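Local coordinates for protein transcriptional regulator (Pseudomonas aeruginosa, PDB 3E7Q) that probably binds cis-regulatory DNA as a transcription factor of the TetR family, most likely acting as a repressor, at residues His30-Ala35 and Gly57-Val62. Residues are numbered along the deposited sequence; the frame is centred on the assembly and turned at random.
Sequences HGFQGA and GKDALV
Where Phe32 and Ala35 face Lys58 and Val62, the end of helix 12-34 and the first turn of helix 58-82 run roughly antiparallel, their local axes 143° apart and 11.7 Å at closest approach. Lys58 reaches across this gap, its CG anti to the backbone N (chi1 173°) and its chain bent at chi2, and carries its ammonium group to the C-terminal end of helix 12-34, where the chain leaves it at Ala35. Lys58 NZ donates a hydrogen bond to Ala35 O at 2.9 Å, arriving from above the carbonyl plane. A second bond, to Phe32 O, is less certain because that oxygen is modelled too close to the lysine. Lys58 NZ also lies 4.3 Å from the centroid of the Phe32 ring, almost on its normal, a cation-pi contact to which CE adds a CH-pi contact over the same face. Both segments lie in the TetR-type DNA-binding region, and the predicted helix-turn-helix, residues 36-55, fills most of the chain between them; the lysine thus ties together the two ends that flank it. At the ring's edge, Val62 CG2 packs against Phe32 CD1 at 4.0 Å, while Asp59 OD1 approaches Phe32 CZ to 3.6 Å. Ile126 of helix 124-152 touches Phe32 and Val62.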
loop_
_atom_site.group_PDB
_atom_site.type_symbol
_atom_site.label_atom_id
_atom_site.label_comp_id
_atom_site.label_asym_id
_atom_site.label_seq_id
_atom_site.Cartn_x
_atom_site.Cartn_y
_atom_site.Cartn_z
ATOM N N HIS B 30 11.943 0.900 -14.781
ATOM C CA HIS B 30 11.761 2.260 -15.225
ATOM C C HIS B 30 10.624 2.954 -14.546
ATOM O O HIS B 30 10.420 4.139 -14.773
ATOM C CB HIS B 30 11.536 2.300 -16.733
ATOM C CG HIS B 30 12.677 1.748 -17.514
ATOM N ND1 HIS B 30 13.922 2.347 -17.533
ATOM C CD2 HIS B 30 12.774 0.643 -18.294
ATOM C CE1 HIS B 30 14.731 1.639 -18.302
ATOM N NE2 HIS B 30 14.060 0.605 -18.782
ATOM N N GLY B 31 9.858 2.235 -13.740
ATOM C CA GLY B 31 8.526 2.717 -13.343
ATOM C C GLY B 31 7.507 2.762 -14.489
ATOM O O GLY B 31 7.828 2.598 -15.662
ATOM N N PHE B 32 6.251 2.998 -14.139
ATOM C CA PHE B 32 5.223 3.152 -15.167
ATOM C C PHE B 32 5.467 4.351 -16.018
ATOM O O PHE B 32 5.352 4.263 -17.236
ATOM C CB PHE B 32 3.824 3.261 -14.593
ATOM C CG PHE B 32 2.768 3.587 -15.636
ATOM C CD1 PHE B 32 2.271 2.610 -16.465
ATOM C CD2 PHE B 32 2.290 4.898 -15.794
ATOM C CE1 PHE B 32 1.298 2.911 -17.425
ATOM C CE2 PHE B 32 1.344 5.204 -16.778
ATOM C CZ PHE B 32 0.828 4.207 -17.568
ATOM N N GLN B 33 5.778 5.478 -15.384
ATOM C CA GLN B 33 5.984 6.727 -16.153
ATOM C C GLN B 33 7.154 6.562 -17.139
ATOM O O GLN B 33 7.118 7.077 -18.267
ATOM C CB GLN B 33 6.237 7.944 -15.234
ATOM C CG GLN B 33 5.180 8.213 -14.181
ATOM C CD GLN B 33 5.516 7.535 -12.827
ATOM O OE1 GLN B 33 6.076 6.419 -12.805
ATOM N NE2 GLN B 33 5.161 8.198 -11.708
ATOM N N GLY B 34 8.200 5.857 -16.713
ATOM C CA GLY B 34 9.360 5.684 -17.580
ATOM C C GLY B 34 9.307 4.545 -18.594
ATOM O O GLY B 34 10.118 4.519 -19.511
ATOM N N ALA B 35 8.393 3.583 -18.403
ATOM C CA ALA B 35 8.251 2.448 -19.333
ATOM C C ALA B 35 7.752 2.942 -20.680
ATOM O O ALA B 35 7.128 3.984 -20.746
ATOM C CB ALA B 35 7.290 1.356 -18.753
ATOM N N GLY B 57 -0.625 -0.175 -27.415
ATOM C CA GLY B 57 0.333 0.730 -26.806
ATOM C C GLY B 57 0.717 0.267 -25.417
ATOM O O GLY B 57 0.397 -0.864 -25.003
ATOM N N LYS B 58 1.408 1.153 -24.719
ATOM C CA LYS B 58 1.895 0.887 -23.408
ATOM C C LYS B 58 0.712 0.644 -22.449
ATOM O O LYS B 58 0.638 -0.389 -21.820
ATOM C CB LYS B 58 2.748 2.056 -22.941
ATOM C CG LYS B 58 3.217 1.989 -21.489
ATOM C CD LYS B 58 3.306 3.408 -21.005
ATOM C CE LYS B 58 4.037 3.565 -19.721
ATOM N NZ LYS B 58 4.585 4.937 -19.718
ATOM N N ASP B 59 -0.233 1.559 -22.375
ATOM C CA ASP B 59 -1.354 1.374 -21.447
ATOM C C ASP B 59 -1.937 -0.046 -21.535
ATOM O O ASP B 59 -2.156 -0.673 -20.533
ATOM C CB ASP B 59 -2.443 2.437 -21.657
ATOM C CG ASP B 59 -1.964 3.828 -21.363
ATOM O OD1 ASP B 59 -0.828 4.010 -20.791
ATOM O OD2 ASP B 59 -2.739 4.777 -21.716
ATOM N N ALA B 60 -2.167 -0.518 -22.755
ATOM C CA ALA B 60 -2.732 -1.818 -23.013
ATOM C C ALA B 60 -1.825 -2.988 -22.587
ATOM O O ALA B 60 -2.307 -4.017 -22.149
ATOM C CB ALA B 60 -3.028 -1.929 -24.453
ATOM N N LEU B 61 -0.513 -2.833 -22.725
ATOM C CA LEU B 61 0.435 -3.850 -22.264
ATOM C C LEU B 61 0.452 -3.909 -20.752
ATOM O O LEU B 61 0.531 -4.974 -20.178
ATOM C CB LEU B 61 1.860 -3.592 -22.814
ATOM C CG LEU B 61 2.037 -3.942 -24.284
ATOM C CD1 LEU B 61 3.292 -3.251 -24.912
ATOM C CD2 LEU B 61 2.078 -5.471 -24.470
ATOM N N VAL B 62 0.359 -2.767 -20.106
ATOM C CA VAL B 62 0.408 -2.714 -18.627
ATOM C C VAL B 62 -0.901 -3.286 -18.028
ATOM O O VAL B 62 -0.830 -4.137 -17.127
ATOM C CB VAL B 62 0.727 -1.296 -18.116
ATOM C CG1 VAL B 62 0.494 -1.178 -16.640
ATOM C CG2 VAL B 62 2.192 -0.870 -18.476
#